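Local atomic coordinates of PRO-PRO endopeptidase (Paenibacillus alvei, PDB entry 6FPC), a protein that hydrolyses peptide bonds between two prolines in a zinc-dependent reaction, cutting a cell-surface protein and so perhaps regulating bacterial adhesion. Residues S5-L10 with S36-L41; V11-G16 with I48-G53; H103-L108 with F157-S162; D129-I134 with Y182-K187. All coordinates share one frame; numbering follows the deposited sequence.

Contacts 1 and 2 hold the same two pieces of chain: helix 7-10 runs straight into strand 11-12, helix 35-43 leads to strand 47-51, and a probable backbone hydrogen bond from Ile48 N to Leu10 O joins the two contacts. Contact 1 is buried packing of leucines and Ile6, with an exposed aspartate at its margin, whereas contact 2 depends on backbone bonds at an edge of the sheet and is only partly buried. Contact 3, nearest the centre of the molecule, is buried and polar, with a carboxylate beside a zinc ligand. Contact 4 is also buried though farther from the centre, aromatic and apolar apart from Glu130 at its rim, and touches contact 3 through Met185 and Phe131.

Contact 1. Residues S5-L10 with S36-L41; sequences SILDKL and SILDAL
Leu38 overlaps three side chains of 5-10: its CB faces Ile6 and its two methyls reach Leu7 and Leu10. The contact joins two helices, the short 7-10 near the N-terminus and 35-43, each of which leads on to a strand of the same sheet. Leu38 CD1 lies 3.9 Å from Leu7 CD2, while Leu38 CD2 meets Leu10 CD2 at 3.7 Å, the two leucine chains crossing at about a right angle. A branched leucine suits this place because its two methyls can touch two neighbouring side chains at once. Leu10 sends its other branch to the next turn, with CD1 4.2 Å from Leu41 CB. Leu41 in turn rests on Thr113 and Val117 of helix 108-121, the helix that carries the zinc-binding histidines.

At the more open margin Ile6 lies across Asp39. Its chi1 (169°) puts CG1 anti to the backbone N, and the branch then runs across Asp39, with CD1 3.8 Å from Asp39 CA. Ser5 OG accepts from Leu7 N at 3.0 Å, an ST turn. The carboxylate of Asp39 folds back toward Ile6, bringing OD2 to 3.3 Å from Ile6 CB.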
loop_
_atom_site.group_PDB
_atom_site.type_symbol
_atom_site.label_atom_id
_atom_site.label_comp_id
_atom_site.label_asym_id
_atom_site.label_seq_id
_atom_site.Cartn_x
_atom_site.Cartn_y
_atom_site.Cartn_z
ATOM N N SER A 5 -8.307 19.742 -1.507
ATOM C CA SER A 5 -8.006 18.374 -1.089
ATOM C C SER A 5 -6.743 18.265 -0.226
ATOM O O SER A 5 -5.730 18.903 -0.512
ATOM C CB SER A 5 -7.860 17.458 -2.305
ATOM O OG SER A 5 -7.383 16.168 -1.937
ATOM N N ILE A 6 -6.795 17.383 0.785
ATOM C CA ILE A 6 -5.672 17.032 1.655
ATOM C C ILE A 6 -4.505 16.479 0.799
ATOM O O ILE A 6 -3.343 16.660 1.160
ATOM C CB ILE A 6 -6.152 16.025 2.751
ATOM C CG1 ILE A 6 -4.988 15.384 3.544
ATOM C CG2 ILE A 6 -7.083 14.948 2.179
ATOM C CD1 ILE A 6 -4.455 16.245 4.632
ATOM N N LEU A 7 -4.817 15.869 -0.356
ATOM C CA LEU A 7 -3.800 15.284 -1.242
ATOM C C LEU A 7 -2.823 16.327 -1.857
ATOM O O LEU A 7 -1.683 15.978 -2.180
ATOM C CB LEU A 7 -4.447 14.393 -2.336
ATOM C CG LEU A 7 -5.145 13.086 -1.868
ATOM C CD1 LEU A 7 -5.559 12.252 -3.064
ATOM C CD2 LEU A 7 -4.225 12.200 -1.038
ATOM N N ASP A 8 -3.249 17.600 -1.971
ATOM C CA ASP A 8 -2.418 18.695 -2.471
ATOM C C ASP A 8 -1.233 18.953 -1.519
ATOM O O ASP A 8 -0.208 19.453 -1.964
ATOM C CB ASP A 8 -3.259 19.970 -2.634
ATOM C CG ASP A 8 -4.372 19.865 -3.665
ATOM O OD1 ASP A 8 -4.391 18.868 -4.426
ATOM O OD2 ASP A 8 -5.216 20.781 -3.718
ATOM N N LYS A 9 -1.362 18.614 -0.223
ATOM C CA LYS A 9 -0.242 18.782 0.706
ATOM C C LYS A 9 0.384 17.437 1.134
ATOM O O LYS A 9 1.593 17.382 1.362
ATOM C CB LYS A 9 -0.597 19.663 1.912
ATOM C CG LYS A 9 -1.742 19.179 2.774
ATOM C CD LYS A 9 -2.017 20.195 3.873
ATOM C CE LYS A 9 -2.984 19.627 4.871
ATOM N NZ LYS A 9 -3.419 20.640 5.866
ATOM N N LEU A 10 -0.428 16.363 1.217
ATOM C CA LEU A 10 0.002 15.011 1.596
ATOM C C LEU A 10 0.834 14.339 0.483
ATOM O O LEU A 10 1.831 13.661 0.780
ATOM C CB LEU A 10 -1.228 14.155 1.965
ATOM C CG LEU A 10 -1.021 12.708 2.435
ATOM C CD1 LEU A 10 -0.359 12.644 3.812
ATOM C CD2 LEU A 10 -2.339 11.980 2.544
ATOM N N SER A 36 -10.879 11.588 6.015
ATOM C CA SER A 36 -10.563 11.548 7.452
ATOM C C SER A 36 -9.278 10.768 7.752
ATOM O O SER A 36 -8.479 11.194 8.584
ATOM C CB SER A 36 -11.724 10.971 8.253
ATOM O OG SER A 36 -12.210 9.783 7.651
ATOM N N ILE A 37 -9.067 9.662 7.032
ATOM C CA ILE A 37 -7.884 8.802 7.141
ATOM C C ILE A 37 -6.685 9.542 6.527
ATOM O O ILE A 37 -5.597 9.504 7.094
ATOM C CB ILE A 37 -8.158 7.443 6.435
ATOM C CG1 ILE A 37 -9.228 6.582 7.187
ATOM C CG2 ILE A 37 -6.873 6.668 6.154
ATOM C CD1 ILE A 37 -8.842 5.845 8.412
ATOM N N LEU A 38 -6.878 10.203 5.367
ATOM C CA LEU A 38 -5.795 10.968 4.723
ATOM C C LEU A 38 -5.343 12.140 5.629
ATOM O O LEU A 38 -4.137 12.362 5.792
ATOM C CB LEU A 38 -6.210 11.461 3.324
ATOM C CG LEU A 38 -6.461 10.368 2.263
ATOM C CD1 LEU A 38 -7.207 10.935 1.045
ATOM C CD2 LEU A 38 -5.160 9.699 1.830
ATOM N N ASP A 39 -6.307 12.826 6.264
ATOM C CA ASP A 39 -6.069 13.934 7.207
ATOM C C ASP A 39 -5.207 13.453 8.375
ATOM O O ASP A 39 -4.184 14.071 8.709
ATOM C CB ASP A 39 -7.404 14.498 7.728
ATOM C CG ASP A 39 -8.202 15.332 6.734
ATOM O OD1 ASP A 39 -9.349 15.713 7.063
ATOM O OD2 ASP A 39 -7.681 15.608 5.625
ATOM N N ALA A 40 -5.601 12.306 8.957
ATOM C CA ALA A 40 -4.905 11.669 10.062
ATOM C C ALA A 40 -3.479 11.300 9.651
ATOM O O ALA A 40 -2.553 11.553 10.417
ATOM C CB ALA A 40 -5.676 10.440 10.517
ATOM N N LEU A 41 -3.282 10.774 8.420
ATOM C CA LEU A 41 -1.935 10.457 7.921
ATOM C C LEU A 41 -1.044 11.699 7.926
ATOM O O LEU A 41 0.079 11.652 8.436
ATOM C CB LEU A 41 -1.993 9.898 6.494
ATOM C CG LEU A 41 -2.238 8.425 6.342
ATOM C CD1 LEU A 41 -2.390 8.094 4.870
ATOM C CD2 LEU A 41 -1.107 7.591 6.998
#

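Contact 2. Residues V11-G16 with I48-G53; sequences VVLPSG and IKLTQG
Val12 O is gripped by two donors: Leu50 N, at 3.2 Å, and a water that gives its other hydrogen to Leu50 O, 2.7 Å away. The same residue's N donates to Ile48 O at 2.8 Å, a bond with an N-H...O angle of 161°. Val12 thus uses both its N-H and its C=O on residues 48 and 50, on either side of Lys49, the register of a parallel beta pair. Strand 11-12 forms one edge of a mixed sheet, and strand 47-51 is bonded on its other side to strand 89-93.

Where the pairing ends, the water spans the widening separation and Pro14 takes over. Having no N-H to offer, proline fits a place past the ladder, and its CD lies 3.2 Å from Leu50 O.

On one face Leu50 CD1 touches both Val11 CG1 and Leu13 CD2, each 3.8 Å away, and the leucines lie side by side, pointing the same way. Helix 20-30 covers this apolar group with Leu30, Ala23 and Met26. On the other face Val12 CB meets Lys49 CG at 4.0 Å, and the lysine's extended chain carries NZ away to a salt bridge with Glu60.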
loop_
_atom_site.group_PDB
_atom_site.type_symbol
_atom_site.label_atom_id
_atom_site.label_comp_id
_atom_site.label_asym_id
_atom_site.label_seq_id
_atom_site.Cartn_x
_atom_site.Cartn_y
_atom_site.Cartn_z
ATOM N N VAL A 11 0.415 14.515 -0.791
ATOM C CA VAL A 11 1.132 13.940 -1.934
ATOM C C VAL A 11 2.238 14.891 -2.353
ATOM O O VAL A 11 1.959 16.047 -2.669
ATOM C CB VAL A 11 0.208 13.541 -3.121
ATOM C CG1 VAL A 11 1.023 13.111 -4.354
ATOM C CG2 VAL A 11 -0.760 12.441 -2.700
ATOM N N VAL A 12 3.486 14.418 -2.321
ATOM C CA VAL A 12 4.634 15.225 -2.719
ATOM C C VAL A 12 5.129 14.731 -4.091
ATOM O O VAL A 12 5.574 13.594 -4.213
ATOM C CB VAL A 12 5.743 15.284 -1.630
ATOM C CG1 VAL A 12 6.934 16.126 -2.096
ATOM C CG2 VAL A 12 5.186 15.849 -0.316
ATOM N N LEU A 13 4.981 15.572 -5.118
ATOM C CA LEU A 13 5.401 15.256 -6.487
ATOM C C LEU A 13 6.881 15.631 -6.643
ATOM O O LEU A 13 7.360 16.454 -5.854
ATOM C CB LEU A 13 4.508 15.990 -7.527
ATOM C CG LEU A 13 3.006 15.626 -7.515
ATOM C CD1 LEU A 13 2.240 16.446 -8.486
ATOM C CD2 LEU A 13 2.769 14.143 -7.802
ATOM N N PRO A 14 7.644 15.037 -7.600
ATOM C CA PRO A 14 9.076 15.383 -7.708
ATOM C C PRO A 14 9.331 16.843 -8.086
ATOM O O PRO A 14 8.570 17.429 -8.870
ATOM C CB PRO A 14 9.595 14.435 -8.799
ATOM C CG PRO A 14 8.597 13.327 -8.866
ATOM C CD PRO A 14 7.278 13.985 -8.577
ATOM N N SER A 15 10.412 17.418 -7.529
ATOM C CA SER A 15 10.828 18.803 -7.788
ATOM C C SER A 15 11.455 18.899 -9.176
ATOM O O SER A 15 11.462 19.977 -9.782
ATOM C CB SER A 15 11.799 19.289 -6.715
ATOM O OG SER A 15 12.980 18.503 -6.691
ATOM N N GLY A 16 11.963 17.770 -9.658
ATOM C CA GLY A 16 12.517 17.626 -10.999
ATOM C C GLY A 16 11.418 17.295 -11.992
ATOM O O GLY A 16 10.245 17.578 -11.738
ATOM N N ILE A 48 3.215 11.170 1.096
ATOM C CA ILE A 48 3.107 10.173 0.027
ATOM C C ILE A 48 3.906 10.754 -1.127
ATOM O O ILE A 48 3.457 11.682 -1.806
ATOM C CB ILE A 48 1.658 9.816 -0.381
ATOM C CG1 ILE A 48 0.841 9.270 0.797
ATOM C CG2 ILE A 48 1.658 8.852 -1.600
ATOM C CD1 ILE A 48 -0.671 9.323 0.549
ATOM N N LYS A 49 5.114 10.233 -1.320
ATOM C CA LYS A 49 6.003 10.721 -2.367
ATOM C C LYS A 49 5.920 9.852 -3.620
ATOM O O LYS A 49 6.239 8.661 -3.571
ATOM C CB LYS A 49 7.450 10.813 -1.848
ATOM C CG LYS A 49 7.618 11.881 -0.775
ATOM C CD LYS A 49 9.061 12.099 -0.385
ATOM C CE LYS A 49 9.162 13.099 0.750
ATOM N NZ LYS A 49 10.564 13.297 1.177
ATOM N N LEU A 50 5.474 10.449 -4.733
ATOM C CA LEU A 50 5.405 9.752 -6.021
ATOM C C LEU A 50 6.705 10.105 -6.706
ATOM O O LEU A 50 7.032 11.286 -6.841
ATOM C CB LEU A 50 4.183 10.210 -6.839
ATOM C CG LEU A 50 2.816 10.129 -6.143
ATOM C CD1 LEU A 50 1.719 10.573 -7.069
ATOM C CD2 LEU A 50 2.548 8.738 -5.531
ATOM N N THR A 51 7.506 9.091 -7.026
ATOM C CA THR A 51 8.852 9.302 -7.554
ATOM C C THR A 51 8.972 8.996 -9.031
ATOM O O THR A 51 8.375 8.039 -9.510
ATOM C CB THR A 51 9.872 8.498 -6.712
ATOM O OG1 THR A 51 9.758 7.095 -6.999
ATOM C CG2 THR A 51 9.689 8.711 -5.199
ATOM N N GLN A 52 9.764 9.794 -9.759
ATOM C CA GLN A 52 9.961 9.513 -11.173
ATOM C C GLN A 52 11.019 8.423 -11.364
ATOM O O GLN A 52 10.889 7.621 -12.274
ATOM C CB GLN A 52 10.240 10.777 -12.011
ATOM C CG GLN A 52 10.219 10.521 -13.525
ATOM C CD GLN A 52 8.914 9.995 -14.096
ATOM O OE1 GLN A 52 7.804 10.379 -13.699
ATOM N NE2 GLN A 52 9.020 9.104 -15.065
ATOM N N GLY A 53 12.017 8.352 -10.496
ATOM C CA GLY A 53 12.989 7.264 -10.592
ATOM C C GLY A 53 12.789 6.190 -9.537
ATOM O O GLY A 53 11.728 6.111 -8.899
HETATM O O HOH W 1 8.137 12.768 -4.851
#

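Contact 3. Residues H103-L108 with F157-S162; sequences HNSLNL and FAEAAS
Leu106 N and Glu159 OE2 make the clear hydrogen bond of this contact, 3.0 Å long with an N-H...O angle of 164°. It ties the loop before helix 108-121, which bears the HExxH zinc motif, to helix 153-166, which supplies the zinc ligand Glu155. The amide meets the syn side of the carboxylate, close to its plane. The other oxygen, Glu159 OE1, bonds to ND1 of the zinc ligand His111, so Glu159 acts as a second-shell residue and probably orients that imidazole. Glutamate suits the place: the bend at chi2 (50°) turns the carboxylate to the loop, and its two oxygens can serve two partners. Ser105 OG lies 3.4 Å from OE1, at most a weak and unsettled bond.

Other polar bonds hold each backbone in shape. His103 ND1 accepts from Ser105 N at 3.0 Å, near the ring plane. Asn107, the N-cap of helix 108-121, reaches just past the loop, its OD1 accepting from Ile110 N. Ser162 OG, a buried hydroxyl, donates to Ala158 O at 2.8 Å, reaching it from the opposite face to Ser162 N.

Van der Waals packing falls to Leu106, touched also by Leu163 and Tyr166; its CD2 approaches the helix backbone, 4.0 Å from Ser162 O.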
loop_
_atom_site.group_PDB
_atom_site.type_symbol
_atom_site.label_atom_id
_atom_site.label_comp_id
_atom_site.label_asym_id
_atom_site.label_seq_id
_atom_site.Cartn_x
_atom_site.Cartn_y
_atom_site.Cartn_z
ATOM N N HIS A 103 5.770 -5.823 -8.462
ATOM C CA HIS A 103 4.974 -6.164 -7.263
ATOM C C HIS A 103 3.722 -6.906 -7.747
ATOM O O HIS A 103 3.420 -6.881 -8.949
ATOM C CB HIS A 103 4.565 -4.885 -6.489
ATOM C CG HIS A 103 3.595 -4.029 -7.253
ATOM N ND1 HIS A 103 2.231 -4.232 -7.158
ATOM C CD2 HIS A 103 3.827 -3.078 -8.183
ATOM C CE1 HIS A 103 1.681 -3.388 -8.013
ATOM N NE2 HIS A 103 2.602 -2.674 -8.651
ATOM N N ASN A 104 2.972 -7.504 -6.818
ATOM C CA ASN A 104 1.750 -8.235 -7.166
ATOM C C ASN A 104 0.462 -7.678 -6.524
ATOM O O ASN A 104 -0.517 -8.419 -6.375
ATOM C CB ASN A 104 1.907 -9.729 -6.871
ATOM C CG ASN A 104 2.776 -10.459 -7.862
ATOM O OD1 ASN A 104 2.570 -10.410 -9.093
ATOM N ND2 ASN A 104 3.757 -11.177 -7.335
ATOM N N SER A 105 0.444 -6.385 -6.186
ATOM C CA SER A 105 -0.754 -5.747 -5.617
ATOM C C SER A 105 -1.668 -5.283 -6.712
ATOM O O SER A 105 -1.205 -4.940 -7.814
ATOM C CB SER A 105 -0.397 -4.495 -4.815
ATOM O OG SER A 105 0.519 -4.792 -3.787
ATOM N N LEU A 106 -2.955 -5.120 -6.359
ATOM C CA LEU A 106 -3.976 -4.558 -7.235
ATOM C C LEU A 106 -3.606 -3.097 -7.565
ATOM O O LEU A 106 -3.797 -2.646 -8.701
ATOM C CB LEU A 106 -5.328 -4.611 -6.494
ATOM C CG LEU A 106 -6.509 -3.864 -7.125
ATOM C CD1 LEU A 106 -6.870 -4.455 -8.491
ATOM C CD2 LEU A 106 -7.729 -3.920 -6.197
ATOM N N ASN A 107 -3.031 -2.383 -6.590
ATOM C CA ASN A 107 -2.669 -0.989 -6.771
ATOM C C ASN A 107 -1.591 -0.613 -5.778
ATOM O O ASN A 107 -1.840 -0.560 -4.571
ATOM C CB ASN A 107 -3.874 -0.067 -6.623
ATOM C CG ASN A 107 -3.484 1.382 -6.829
ATOM O OD1 ASN A 107 -3.235 2.111 -5.873
ATOM N ND2 ASN A 107 -3.369 1.814 -8.069
ATOM N N LEU A 108 -0.412 -0.316 -6.300
ATOM C CA LEU A 108 0.748 -0.047 -5.466
ATOM C C LEU A 108 0.553 1.102 -4.467
ATOM O O LEU A 108 0.784 0.894 -3.270
ATOM C CB LEU A 108 2.003 0.160 -6.318
ATOM C CG LEU A 108 3.333 0.257 -5.566
ATOM C CD1 LEU A 108 3.619 -1.027 -4.751
ATOM C CD2 LEU A 108 4.458 0.496 -6.549
ATOM N N PHE A 157 -4.183 -7.123 5.514
ATOM C CA PHE A 157 -4.863 -5.862 5.796
ATOM C C PHE A 157 -4.713 -4.913 4.610
ATOM O O PHE A 157 -5.705 -4.473 4.047
ATOM C CB PHE A 157 -4.357 -5.188 7.097
ATOM C CG PHE A 157 -5.056 -3.861 7.306
ATOM C CD1 PHE A 157 -6.332 -3.811 7.863
ATOM C CD2 PHE A 157 -4.483 -2.671 6.846
ATOM C CE1 PHE A 157 -7.003 -2.596 8.013
ATOM C CE2 PHE A 157 -5.173 -1.453 6.973
ATOM C CZ PHE A 157 -6.425 -1.427 7.558
ATOM N N ALA A 158 -3.475 -4.627 4.200
ATOM C CA ALA A 158 -3.211 -3.690 3.105
ATOM C C ALA A 158 -3.846 -4.123 1.759
ATOM O O ALA A 158 -4.412 -3.296 1.040
ATOM C CB ALA A 158 -1.715 -3.487 2.948
ATOM N N GLU A 159 -3.753 -5.411 1.425
ATOM C CA GLU A 159 -4.281 -5.880 0.154
ATOM C C GLU A 159 -5.828 -5.975 0.149
ATOM O O GLU A 159 -6.466 -5.544 -0.822
ATOM C CB GLU A 159 -3.624 -7.205 -0.235
ATOM C CG GLU A 159 -3.746 -7.534 -1.726
ATOM C CD GLU A 159 -3.345 -6.457 -2.728
ATOM O OE1 GLU A 159 -2.461 -5.627 -2.424
ATOM O OE2 GLU A 159 -3.924 -6.445 -3.834
ATOM N N ALA A 160 -6.419 -6.538 1.223
ATOM C CA ALA A 160 -7.888 -6.641 1.368
ATOM C C ALA A 160 -8.529 -5.231 1.459
ATOM O O ALA A 160 -9.597 -5.037 0.876
ATOM C CB ALA A 160 -8.259 -7.465 2.582
ATOM N N ALA A 161 -7.847 -4.237 2.118
ATOM C CA ALA A 161 -8.350 -2.848 2.159
ATOM C C ALA A 161 -8.271 -2.241 0.733
ATOM O O ALA A 161 -9.173 -1.491 0.329
ATOM C CB ALA A 161 -7.556 -2.003 3.141
ATOM N N SER A 162 -7.227 -2.605 -0.032
ATOM C CA SER A 162 -7.076 -2.177 -1.432
ATOM C C SER A 162 -8.267 -2.713 -2.253
ATOM O O SER A 162 -8.894 -1.913 -2.956
ATOM C CB SER A 162 -5.764 -2.662 -2.039
ATOM O OG SER A 162 -4.674 -2.006 -1.414
#

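Contact 4. Residues D129-I134 with Y182-K187; sequences DEFINI and YEFMAK
Phe184 is the bump of this contact, its ring pushed from helix 179-188 into a hollow formed by Glu130 and Phe131 and, one turn on, Ile134 of helix 129-138. Segments 129-134 and 182-187 run roughly antiparallel, their directions 145° apart and their axes 11.3 Å apart at closest approach, a wide spacing that large aromatic side chains can fill. Phe184 CG is anti to the backbone N, which extends the ring toward the other helix.

One wall of the hollow is Phe131, whose CD1 lies over a face of the Phe184 ring, 3.5 Å from Phe184 CE2. The two rings are inclined at 47°, an oblique pairing with centroids 4.9 Å apart. Ile134 packs at the ring's root, its slender CD1 tip 3.8 Å from Phe184 CB. Glu130 borders the more exposed rim: its extended chain brings the carboxylate to the edge of the ring, where the aromatic hydrogens carry partial positive charge, and the carboxylate and ring planes stand 78° apart. An acid there can meet the ring with OE1 while staying near solvent.

Toward the interior, flexible Met185 bends at chi2 and turns its end to Phe131, bridging to Phe157 and Tyr164 of helix 153-166. Its methyl CE stops 4.0 Å from Phe131 CE1.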
loop_
_atom_site.group_PDB
_atom_site.type_symbol
_atom_site.label_atom_id
_atom_site.label_comp_id
_atom_site.label_asym_id
_atom_site.label_seq_id
_atom_site.Cartn_x
_atom_site.Cartn_y
_atom_site.Cartn_z
ATOM N N ASP A 129 -6.816 -9.216 17.785
ATOM C CA ASP A 129 -7.366 -10.584 17.798
ATOM C C ASP A 129 -8.488 -10.772 16.790
ATOM O O ASP A 129 -8.553 -11.820 16.146
ATOM C CB ASP A 129 -7.844 -10.987 19.207
ATOM C CG ASP A 129 -6.780 -10.930 20.283
ATOM O OD1 ASP A 129 -5.608 -11.262 19.983
ATOM O OD2 ASP A 129 -7.118 -10.569 21.430
ATOM N N GLU A 130 -9.342 -9.733 16.624
ATOM C CA GLU A 130 -10.464 -9.728 15.698
ATOM C C GLU A 130 -9.963 -9.882 14.263
ATOM O O GLU A 130 -10.497 -10.708 13.524
ATOM C CB GLU A 130 -11.293 -8.435 15.829
ATOM C CG GLU A 130 -12.560 -8.445 14.982
ATOM C CD GLU A 130 -13.305 -7.137 14.772
ATOM O OE1 GLU A 130 -12.738 -6.056 15.058
ATOM O OE2 GLU A 130 -14.464 -7.198 14.300
ATOM N N PHE A 131 -8.964 -9.066 13.869
ATOM C CA PHE A 131 -8.441 -9.140 12.504
ATOM C C PHE A 131 -7.666 -10.435 12.282
ATOM O O PHE A 131 -7.813 -11.033 11.219
ATOM C CB PHE A 131 -7.657 -7.899 12.067
ATOM C CG PHE A 131 -7.474 -7.876 10.552
ATOM C CD1 PHE A 131 -8.543 -7.590 9.709
ATOM C CD2 PHE A 131 -6.261 -8.232 9.975
ATOM C CE1 PHE A 131 -8.384 -7.596 8.313
ATOM C CE2 PHE A 131 -6.094 -8.215 8.582
ATOM C CZ PHE A 131 -7.162 -7.926 7.764
ATOM N N ILE A 132 -6.864 -10.873 13.278
ATOM C CA ILE A 132 -6.115 -12.142 13.182
ATOM C C ILE A 132 -7.071 -13.313 12.896
ATOM O O ILE A 132 -6.759 -14.171 12.059
ATOM C CB ILE A 132 -5.276 -12.401 14.471
ATOM C CG1 ILE A 132 -4.106 -11.365 14.654
ATOM C CG2 ILE A 132 -4.769 -13.864 14.571
ATOM C CD1 ILE A 132 -3.108 -11.272 13.668
ATOM N N ASN A 133 -8.210 -13.355 13.615
ATOM C CA ASN A 133 -9.235 -14.373 13.435
ATOM C C ASN A 133 -9.752 -14.357 11.966
ATOM O O ASN A 133 -9.849 -15.413 11.343
ATOM C CB ASN A 133 -10.388 -14.185 14.441
ATOM C CG ASN A 133 -11.522 -15.168 14.229
ATOM O OD1 ASN A 133 -11.397 -16.371 14.492
ATOM N ND2 ASN A 133 -12.643 -14.680 13.718
ATOM N N ILE A 134 -10.034 -13.154 11.420
ATOM C CA ILE A 134 -10.499 -12.979 10.047
ATOM C C ILE A 134 -9.421 -13.468 9.041
ATOM O O ILE A 134 -9.726 -14.229 8.107
ATOM C CB ILE A 134 -10.924 -11.511 9.801
ATOM C CG1 ILE A 134 -12.226 -11.179 10.563
ATOM C CG2 ILE A 134 -11.113 -11.243 8.299
ATOM C CD1 ILE A 134 -12.420 -9.680 10.790
ATOM N N TYR A 182 -14.726 -8.294 4.245
ATOM C CA TYR A 182 -15.553 -7.222 3.678
ATOM C C TYR A 182 -16.297 -6.450 4.808
ATOM O O TYR A 182 -16.305 -5.224 4.805
ATOM C CB TYR A 182 -16.540 -7.782 2.629
ATOM C CG TYR A 182 -17.631 -6.805 2.247
ATOM C CD1 TYR A 182 -18.845 -6.786 2.928
ATOM C CD2 TYR A 182 -17.425 -5.855 1.248
ATOM C CE1 TYR A 182 -19.834 -5.851 2.619
ATOM C CE2 TYR A 182 -18.414 -4.924 0.921
ATOM C CZ TYR A 182 -19.618 -4.930 1.607
ATOM O OH TYR A 182 -20.604 -4.035 1.283
ATOM N N GLU A 183 -16.923 -7.181 5.741
ATOM C CA GLU A 183 -17.662 -6.652 6.898
ATOM C C GLU A 183 -16.751 -5.758 7.773
ATOM O O GLU A 183 -17.116 -4.626 8.106
ATOM C CB GLU A 183 -18.220 -7.819 7.716
ATOM C CG GLU A 183 -19.044 -7.383 8.918
ATOM C CD GLU A 183 -19.646 -8.517 9.728
ATOM O OE1 GLU A 183 -18.945 -9.529 9.968
ATOM O OE2 GLU A 183 -20.825 -8.381 10.134
ATOM N N PHE A 184 -15.539 -6.258 8.083
ATOM C CA PHE A 184 -14.540 -5.532 8.865
ATOM C C PHE A 184 -14.150 -4.232 8.143
ATOM O O PHE A 184 -14.165 -3.168 8.769
ATOM C CB PHE A 184 -13.320 -6.427 9.112
ATOM C CG PHE A 184 -12.180 -5.770 9.861
ATOM C CD1 PHE A 184 -12.094 -5.857 11.244
ATOM C CD2 PHE A 184 -11.166 -5.099 9.173
ATOM C CE1 PHE A 184 -11.033 -5.254 11.936
ATOM C CE2 PHE A 184 -10.100 -4.506 9.864
ATOM C CZ PHE A 184 -10.036 -4.600 11.237
ATOM N N MET A 185 -13.835 -4.312 6.824
ATOM C CA MET A 185 -13.447 -3.131 6.041
ATOM C C MET A 185 -14.544 -2.108 5.963
ATOM O O MET A 185 -14.257 -0.923 6.139
ATOM C CB MET A 185 -12.939 -3.492 4.636
ATOM C CG MET A 185 -11.649 -4.308 4.647
ATOM S SD MET A 185 -10.244 -3.505 5.480
ATOM C CE MET A 185 -9.033 -4.841 5.445
ATOM N N ALA A 186 -15.804 -2.553 5.768
ATOM C CA ALA A 186 -16.967 -1.661 5.666
ATOM C C ALA A 186 -17.169 -0.890 6.976
ATOM O O ALA A 186 -17.441 0.317 6.964
ATOM C CB ALA A 186 -18.220 -2.456 5.307
ATOM N N LYS A 187 -16.980 -1.579 8.103
ATOM C CA LYS A 187 -17.118 -0.978 9.427
ATOM C C LYS A 187 -15.988 0.031 9.649
ATOM O O LYS A 187 -16.229 1.102 10.199
ATOM C CB LYS A 187 -17.130 -2.067 10.511
ATOM C CG LYS A 187 -17.596 -1.577 11.877
#